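Long form salivary protein D7L1 (Aedes aegypti, PDB 3DXL) binds and sequesters host biogenic amines and cysteinyl and other leukotrienes, modulating blood feeding of female mosquitoes on vertebrates. Local coordinates at residues 6-11 with 196-201; 13-18 with 211-216; 152-157 with 262-267. All coordinates share one frame; numbering follows the deposited sequence.

Interaction 1: residues 6-11 with 196-201; sequences PEEMLF and GIRYIT. With GOL (glycerol), chain G.
R198 reaches from the loop after helix 184-196 to the first turns of helix 6-20, where its guanidinium is held along its edge by E7 and on one face by F11. The grip on E7 is end-on: NH1 of R198 gives a bond of 2.8 Å to OE2 of E7, using the syn lone pair, and NH2 of R198 gives a longer one of 3.2 Å to OE1 of E7. The carboxylate is turned 43° from the guanidinium plane, so the two groups are not coplanar and the second bond leaves the carboxylate plane. F11 supplies the flat surface. Its ring lies almost parallel to the guanidinium, with CZ of R198 3.9 Å from the ring centroid of F11 in a cation-pi stack, while CD of R198 makes a CH-pi contact over the same ring.

A glycerol, probably from the crystallisation liquor, sits beside this pair: its O3 accepts from NH2 of R198 at 2.9 Å and donates to the backbone O of E8 at 2.7 Å.

Both E7 and F11 have CG anti to the backbone N (chi1 near 180° in each), and, one helical turn apart, they present carboxylate and ring to the same arginine. The arginine chain bends at chi2 (71°), and its NH1 also donates to the carbonyl O of G196 at 2.8 Å, tying the side chain back to the last turn of the preceding helix 184-196. OE2 of E7 is also hydrogen-bonded by Y274 OH, which helps to position the carboxylate.

A salt bridge combined with a cation-pi stack thus joins a loop of the C-terminal PBP/GOBP-family region to the first helix of the N-terminal one. Arginine suits this place because it can use its planar edge for charge and its face for an aromatic ring at once. Its charge is probably balanced by E7, while the edge bonds and the ring limit its rotation.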
# COMPACT_ATOMS: atom_id res chain seq x y z
N PRO A 6 -2.68 8.03 -7.02
CA PRO A 6 -1.94 8.72 -5.96
C PRO A 6 -1.79 7.95 -4.65
O PRO A 6 -0.74 8.03 -4.01
CB PRO A 6 -2.73 10.01 -5.76
CG PRO A 6 -3.29 10.27 -7.13
CD PRO A 6 -3.73 8.91 -7.59
N GLU A 7 -2.85 7.23 -4.25
CA GLU A 7 -2.83 6.42 -3.04
C GLU A 7 -1.83 5.28 -3.17
O GLU A 7 -1.12 4.94 -2.22
CB GLU A 7 -4.23 5.88 -2.76
CG GLU A 7 -4.34 5.02 -1.49
CD GLU A 7 -3.88 3.57 -1.68
OE1 GLU A 7 -3.92 3.05 -2.82
OE2 GLU A 7 -3.54 2.92 -0.67
N GLU A 8 -1.78 4.68 -4.36
CA GLU A 8 -0.89 3.56 -4.59
C GLU A 8 0.57 3.99 -4.51
O GLU A 8 1.40 3.26 -3.98
CB GLU A 8 -1.21 2.86 -5.91
CG GLU A 8 -2.53 2.09 -5.84
CD GLU A 8 -2.99 1.56 -7.18
OE1 GLU A 8 -3.02 2.33 -8.16
OE2 GLU A 8 -3.37 0.37 -7.25
N MET A 9 0.88 5.17 -5.04
CA MET A 9 2.24 5.70 -4.93
C MET A 9 2.56 6.13 -3.50
O MET A 9 3.66 5.88 -3.02
CB MET A 9 2.50 6.83 -5.93
CG MET A 9 2.44 6.37 -7.38
SD MET A 9 3.48 4.93 -7.76
CE MET A 9 5.07 5.45 -7.14
N LEU A 10 1.58 6.72 -2.82
CA LEU A 10 1.79 7.10 -1.43
C LEU A 10 2.09 5.84 -0.60
O LEU A 10 2.97 5.84 0.26
CB LEU A 10 0.58 7.84 -0.86
CG LEU A 10 0.73 8.37 0.57
CD1 LEU A 10 1.82 9.45 0.70
CD2 LEU A 10 -0.61 8.88 1.05
N PHE A 11 1.34 4.77 -0.86
CA PHE A 11 1.59 3.51 -0.16
C PHE A 11 3.03 3.04 -0.41
O PHE A 11 3.72 2.65 0.53
CB PHE A 11 0.60 2.43 -0.57
CG PHE A 11 0.83 1.15 0.13
CD1 PHE A 11 0.39 0.97 1.44
CD2 PHE A 11 1.55 0.13 -0.47
CE1 PHE A 11 0.65 -0.21 2.13
CE2 PHE A 11 1.80 -1.06 0.20
CZ PHE A 11 1.35 -1.23 1.51
N GLY A 196 -6.96 -3.01 -0.15
CA GLY A 196 -6.46 -1.74 0.35
C GLY A 196 -5.37 -1.86 1.39
O GLY A 196 -4.54 -0.97 1.54
N ILE A 197 -5.38 -2.95 2.15
CA ILE A 197 -4.30 -3.23 3.09
C ILE A 197 -3.33 -4.28 2.57
O ILE A 197 -2.46 -4.75 3.30
CB ILE A 197 -4.82 -3.60 4.48
CG1 ILE A 197 -5.64 -4.92 4.41
CG2 ILE A 197 -5.56 -2.40 5.05
CD1 ILE A 197 -6.12 -5.46 5.74
N ARG A 198 -3.51 -4.64 1.30
CA ARG A 198 -2.52 -5.43 0.54
C ARG A 198 -2.41 -6.89 0.99
O ARG A 198 -1.44 -7.57 0.69
CB ARG A 198 -1.15 -4.72 0.52
CG ARG A 198 -1.00 -3.65 -0.58
CD ARG A 198 -1.82 -2.39 -0.33
NE ARG A 198 -1.57 -1.37 -1.35
CZ ARG A 198 -2.14 -0.18 -1.40
NH1 ARG A 198 -3.03 0.20 -0.48
NH2 ARG A 198 -1.83 0.66 -2.38
N TYR A 199 -3.43 -7.38 1.70
CA TYR A 199 -3.50 -8.81 2.01
C TYR A 199 -3.81 -9.61 0.75
O TYR A 199 -3.44 -10.78 0.65
CB TYR A 199 -4.58 -9.12 3.05
CG TYR A 199 -4.27 -8.69 4.46
CD1 TYR A 199 -3.18 -7.88 4.77
CD2 TYR A 199 -5.11 -9.09 5.49
CE1 TYR A 199 -2.94 -7.49 6.06
CE2 TYR A 199 -4.89 -8.70 6.78
CZ TYR A 199 -3.81 -7.91 7.07
OH TYR A 199 -3.59 -7.50 8.36
N ILE A 200 -4.49 -8.96 -0.20
CA ILE A 200 -4.80 -9.53 -1.51
C ILE A 200 -4.24 -8.58 -2.56
O ILE A 200 -4.41 -7.36 -2.44
CB ILE A 200 -6.34 -9.69 -1.71
CG1 ILE A 200 -6.94 -10.61 -0.63
CG2 ILE A 200 -6.69 -10.17 -3.12
CD1 ILE A 200 -6.62 -12.10 -0.77
N THR A 201 -3.56 -9.13 -3.55
CA THR A 201 -2.95 -8.34 -4.64
C THR A 201 -3.98 -7.91 -5.68
O THR A 201 -5.13 -8.36 -5.67
CB THR A 201 -1.85 -9.16 -5.36
OG1 THR A 201 -2.45 -10.24 -6.06
CG2 THR A 201 -0.82 -9.68 -4.37
C1 GOL G . 1.85 -2.51 -3.88
O1 GOL G . 3.05 -1.79 -4.04
C2 GOL G . 0.67 -1.57 -3.92
O2 GOL G . -0.56 -2.21 -4.12
C3 GOL G . 0.84 -0.38 -4.84
O3 GOL G . 0.61 0.67 -3.95

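Interaction 2: residues 13-18 with 211-216; sequences FTRCME and VKRDFK
R15 and R213 meet face to face, two guanidinium groups stacked with their planes only 3° apart and their centres 3.6 Å apart. The side chains slide past each other from opposite directions, which brings NE of R15 to 3.3 Å from CZ of R213, over the centre of its plane. This is the tight part of the contact. R15 gets there by a folded route, bent at both chi2 and chi3, whereas R213 runs extended from CG to NE, so the two arginines meet near the middle of the gap.

Two like charges this close need compensation, and carboxylates provide it. E18, on the same helix as R15, offers one oxygen, OE2, to both ends of the R213 fork: NH2 of R213 lies 3.1 Å from OE2 of E18, and NH1 of R213 lies 3.2 Å from that oxygen. Both donors keep OE2 close to the guanidinium plane, yet they approach from above the carboxylate, whose plane is turned 60° away. D19 forms a further salt bridge with NH2 of R213, and E210 does the same for NH2 of R15.

The looseness lies in the backbones, which stay well apart, with CA of R15 11.6 Å from CA of R213. R15 is buried, and the partly exposed E18–R213 end is the side nearer solvent. Long, flat-ended, charged side chains suit such a gap, since they bridge it while keeping their edges available to acids.

With E18, D19 and E210 offsetting its like charges, the stacked arginine pair joins helix 6-20 of the N-terminal PBP/GOBP-family region to helix 208-217 of the C-terminal one.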
# COMPACT_ATOMS: atom_id res chain seq x y z
N PHE A 13 5.76 4.77 -1.42
CA PHE A 13 6.80 5.61 -0.85
C PHE A 13 6.87 5.43 0.67
O PHE A 13 7.95 5.26 1.24
CB PHE A 13 6.59 7.09 -1.19
CG PHE A 13 6.55 7.41 -2.68
CD1 PHE A 13 7.38 6.75 -3.58
CD2 PHE A 13 5.67 8.36 -3.16
CE1 PHE A 13 7.33 7.06 -4.95
CE2 PHE A 13 5.61 8.68 -4.52
CZ PHE A 13 6.44 8.02 -5.40
N THR A 14 5.72 5.47 1.32
CA THR A 14 5.70 5.37 2.78
C THR A 14 6.13 4.00 3.29
O THR A 14 6.84 3.92 4.29
CB THR A 14 4.36 5.81 3.40
OG1 THR A 14 3.29 5.01 2.87
CG2 THR A 14 4.10 7.29 3.11
N ARG A 15 5.71 2.92 2.61
CA ARG A 15 6.16 1.58 2.98
C ARG A 15 7.67 1.46 2.84
O ARG A 15 8.35 0.94 3.73
CB ARG A 15 5.45 0.50 2.15
CG ARG A 15 6.00 -0.92 2.31
CD ARG A 15 5.95 -1.46 3.75
NE ARG A 15 4.60 -1.49 4.30
CZ ARG A 15 3.73 -2.48 4.10
NH1 ARG A 15 4.06 -3.54 3.38
NH2 ARG A 15 2.52 -2.40 4.64
N CYS A 16 8.21 1.95 1.73
CA CYS A 16 9.64 1.85 1.51
C CYS A 16 10.43 2.69 2.52
O CYS A 16 11.50 2.27 2.97
CB CYS A 16 9.96 2.24 0.08
SG CYS A 16 9.42 0.99 -1.11
N MET A 17 9.89 3.85 2.92
CA MET A 17 10.54 4.63 3.97
C MET A 17 10.45 3.92 5.32
O MET A 17 11.44 3.85 6.05
CB MET A 17 9.96 6.04 4.06
CG MET A 17 10.40 6.90 2.90
SD MET A 17 10.03 8.64 3.12
CE MET A 17 8.26 8.60 2.80
N GLU A 18 9.28 3.35 5.64
CA GLU A 18 9.11 2.63 6.90
C GLU A 18 10.14 1.50 7.02
O GLU A 18 10.73 1.30 8.09
CB GLU A 18 7.69 2.09 7.03
CG GLU A 18 7.39 1.52 8.41
CD GLU A 18 5.94 1.13 8.60
OE1 GLU A 18 5.05 1.87 8.16
OE2 GLU A 18 5.69 0.08 9.22
N VAL A 211 0.13 -10.22 5.64
CA VAL A 211 -0.64 -10.61 6.83
C VAL A 211 0.32 -10.83 7.99
O VAL A 211 0.09 -10.38 9.12
CB VAL A 211 -1.50 -11.86 6.60
CG1 VAL A 211 -2.46 -12.04 7.76
CG2 VAL A 211 -2.28 -11.75 5.31
N LYS A 212 1.43 -11.51 7.71
CA LYS A 212 2.44 -11.76 8.72
C LYS A 212 3.02 -10.48 9.29
O LYS A 212 3.25 -10.38 10.49
CB LYS A 212 3.57 -12.63 8.17
CG LYS A 212 3.17 -14.08 7.96
CD LYS A 212 4.23 -14.86 7.17
CE LYS A 212 5.54 -14.92 7.92
NZ LYS A 212 6.57 -15.71 7.17
N ARG A 213 3.25 -9.50 8.42
CA ARG A 213 3.78 -8.20 8.81
C ARG A 213 2.90 -7.60 9.91
O ARG A 213 3.40 -7.10 10.91
CB ARG A 213 3.82 -7.27 7.59
CG ARG A 213 4.50 -5.94 7.82
CD ARG A 213 4.45 -5.07 6.57
NE ARG A 213 5.54 -4.09 6.58
CZ ARG A 213 5.49 -2.91 7.20
NH1 ARG A 213 4.40 -2.53 7.84
NH2 ARG A 213 6.53 -2.09 7.16
N ASP A 214 1.59 -7.65 9.71
CA ASP A 214 0.66 -7.08 10.67
C ASP A 214 0.57 -7.86 11.99
O ASP A 214 0.39 -7.27 13.05
CB ASP A 214 -0.72 -6.90 10.04
CG ASP A 214 -0.77 -5.71 9.10
OD1 ASP A 214 0.18 -4.88 9.09
OD2 ASP A 214 -1.78 -5.60 8.37
N PHE A 215 0.73 -9.19 11.93
CA PHE A 215 0.85 -9.98 13.15
C PHE A 215 2.09 -9.60 13.96
O PHE A 215 2.02 -9.42 15.18
CB PHE A 215 0.88 -11.48 12.85
CG PHE A 215 -0.47 -12.15 12.86
CD1 PHE A 215 -1.51 -11.66 12.07
CD2 PHE A 215 -0.69 -13.29 13.63
CE1 PHE A 215 -2.75 -12.29 12.06
CE2 PHE A 215 -1.94 -13.92 13.62
CZ PHE A 215 -2.96 -13.42 12.83
N LYS A 216 3.22 -9.45 13.27
CA LYS A 216 4.45 -9.12 13.96
C LYS A 216 4.36 -7.75 14.62
O LYS A 216 4.89 -7.55 15.71
CB LYS A 216 5.65 -9.23 13.02
CG LYS A 216 5.94 -10.66 12.62
CD LYS A 216 7.15 -10.79 11.72
CE LYS A 216 7.37 -12.25 11.32
NZ LYS A 216 8.41 -12.39 10.26

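Interaction 3: residues 152-157 with 262-267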
# COMPACT_ATOMS: atom_id res chain seq x y z
N SER A 152 -8.81 6.70 7.13
CA SER A 152 -8.81 5.26 7.34
C SER A 152 -9.19 4.54 6.05
O SER A 152 -10.20 4.88 5.43
CB SER A 152 -9.84 4.92 8.40
OG SER A 152 -10.10 3.52 8.42
N TYR A 153 -8.41 3.54 5.64
CA TYR A 153 -8.78 2.81 4.44
C TYR A 153 -10.11 2.07 4.64
O TYR A 153 -10.92 1.95 3.73
CB TYR A 153 -7.68 1.84 3.96
CG TYR A 153 -7.77 1.62 2.46
CD1 TYR A 153 -6.91 2.30 1.59
CD2 TYR A 153 -8.75 0.79 1.90
CE1 TYR A 153 -7.02 2.15 0.22
CE2 TYR A 153 -8.87 0.64 0.53
CZ TYR A 153 -8.00 1.32 -0.31
OH TYR A 153 -8.11 1.18 -1.67
N PHE A 154 -10.31 1.55 5.85
CA PHE A 154 -11.56 0.87 6.17
C PHE A 154 -12.75 1.82 5.99
O PHE A 154 -13.77 1.43 5.41
CB PHE A 154 -11.54 0.33 7.61
CG PHE A 154 -10.64 -0.88 7.82
CD1 PHE A 154 -11.16 -2.00 8.47
CD2 PHE A 154 -9.31 -0.90 7.43
CE1 PHE A 154 -10.37 -3.12 8.70
CE2 PHE A 154 -8.51 -2.04 7.67
CZ PHE A 154 -9.05 -3.14 8.31
N GLU A 155 -12.63 3.05 6.49
CA GLU A 155 -13.69 4.03 6.33
C GLU A 155 -13.95 4.38 4.87
O GLU A 155 -15.10 4.55 4.47
CB GLU A 155 -13.41 5.28 7.15
CG GLU A 155 -13.50 4.98 8.62
CD GLU A 155 -13.33 6.20 9.49
OE1 GLU A 155 -13.26 7.33 8.96
OE2 GLU A 155 -13.29 6.01 10.72
N PHE A 156 -12.89 4.49 4.08
CA PHE A 156 -13.05 4.71 2.64
C PHE A 156 -13.97 3.64 2.03
O PHE A 156 -14.91 3.97 1.31
CB PHE A 156 -11.68 4.74 1.94
CG PHE A 156 -11.74 4.43 0.46
CD1 PHE A 156 -12.31 5.34 -0.44
CD2 PHE A 156 -11.28 3.22 -0.03
CE1 PHE A 156 -12.40 5.02 -1.79
CE2 PHE A 156 -11.36 2.90 -1.38
CZ PHE A 156 -11.93 3.81 -2.26
N CYS A 157 -13.69 2.37 2.33
CA CYS A 157 -14.49 1.28 1.79
C CYS A 157 -15.92 1.31 2.35
O CYS A 157 -16.90 1.19 1.59
CB CYS A 157 -13.84 -0.07 2.09
SG CYS A 157 -12.24 -0.30 1.27
N GLU A 262 -6.87 -8.57 16.40
CA GLU A 262 -5.94 -7.62 16.98
C GLU A 262 -5.03 -6.98 15.92
O GLU A 262 -4.86 -5.75 15.88
CB GLU A 262 -5.12 -8.28 18.09
CG GLU A 262 -4.32 -7.28 18.88
CD GLU A 262 -3.62 -7.84 20.11
OE1 GLU A 262 -3.84 -9.01 20.49
OE2 GLU A 262 -2.85 -7.07 20.71
N ALA A 263 -4.49 -7.81 15.04
CA ALA A 263 -3.61 -7.34 13.97
C ALA A 263 -4.36 -6.43 12.99
O ALA A 263 -3.85 -5.39 12.55
CB ALA A 263 -3.02 -8.52 13.25
N PHE A 264 -5.58 -6.83 12.64
CA PHE A 264 -6.42 -6.14 11.66
C PHE A 264 -6.86 -4.79 12.23
O PHE A 264 -6.85 -3.78 11.54
CB PHE A 264 -7.62 -7.03 11.36
CG PHE A 264 -8.25 -6.87 9.98
CD1 PHE A 264 -7.53 -7.14 8.83
CD2 PHE A 264 -9.60 -6.56 9.86
CE1 PHE A 264 -8.14 -7.07 7.58
CE2 PHE A 264 -10.21 -6.49 8.60
CZ PHE A 264 -9.46 -6.75 7.47
N ASP A 265 -7.23 -4.78 13.51
CA ASP A 265 -7.59 -3.54 14.18
C ASP A 265 -6.43 -2.54 14.15
O ASP A 265 -6.61 -1.36 13.86
CB ASP A 265 -7.97 -3.76 15.65
CG ASP A 265 -9.37 -4.34 15.83
OD1 ASP A 265 -10.14 -4.48 14.87
OD2 ASP A 265 -9.67 -4.67 17.00
N TYR A 266 -5.22 -3.01 14.46
CA TYR A 266 -4.07 -2.11 14.47
C TYR A 266 -3.72 -1.64 13.05
O TYR A 266 -3.34 -0.48 12.85
CB TYR A 266 -2.87 -2.75 15.15
CG TYR A 266 -1.70 -1.82 15.40
CD1 TYR A 266 -1.89 -0.52 15.89
CD2 TYR A 266 -0.39 -2.25 15.20
CE1 TYR A 266 -0.81 0.32 16.14
CE2 TYR A 266 0.69 -1.42 15.46
CZ TYR A 266 0.47 -0.14 15.93
OH TYR A 266 1.53 0.69 16.21
N ARG A 267 -3.90 -2.52 12.07
CA ARG A 267 -3.72 -2.11 10.68
C ARG A 267 -4.69 -1.00 10.30
O ARG A 267 -4.30 -0.05 9.61
CB ARG A 267 -3.83 -3.30 9.72
CG ARG A 267 -3.62 -2.91 8.24
CD ARG A 267 -2.28 -2.21 8.03
NE ARG A 267 -2.00 -1.87 6.63
CZ ARG A 267 -1.43 -2.69 5.76
NH1 ARG A 267 -1.12 -3.94 6.10
NH2 ARG A 267 -1.16 -2.26 4.53
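S152 is a loop residue at the N-cap of helix 153-161, whose first turn is closed by backbone bonds from N of F156 to O of S152 and from N of C157 to O of Y153; segment 262-267 is helical throughout, within helix 257-271. They meet through the rings of F154 and F264. At the cap, OG of S152 accepts from the backbone N of E155 at 3.2 Å, a nearly straight bond (167°), and also bonds to E268. Serine suits the cap because its short hydroxyl can reach an amide of the first turn.

F154 turns its ring edge to the face of F264. The edge-to-face (T-shaped) pair has ring centroids 4.9 Å apart and planes at 68°. CE1 of F154 comes 3.4 Å from CE2 of F264, and CZ stands above the ring, offset toward its rim. With CG anti to the backbone N (chi1 -152°), F264 presents that face to F154, while F260 also touches its ring.

Such packing sets the slightly positive C-H rim of one ring against the electron-rich face of the other. F154 lies about 3 Å from the side chain of noradrenaline-binding E268 and about 5 Å from that of E158, so the pair probably forms part of the apolar wall of that pocket.

How the interactions relate
The three contacts form a connected band from the N-terminal region to the amine pocket. Interactions 1 and 2 share helix 6-20, their centres 11 Å apart, and are joined where OH of Y199 lies 2.6 Å from OD2 of D214, probably a hydrogen bond. R267 links them to interaction 3: its NH1 forms a 2.9 Å salt bridge with OD2 of D214, and it packs on F11. The R198 loop also adjoins interaction 3, with CD1 of I197 3.2 Å from CE1 of F264. Of the three, interaction 3 holds noradrenaline-site residue D265; E7 in interaction 1 is about 8 Å, side chain to side chain, from leukotriene-binding K149, and interaction 2 lies away from both sites.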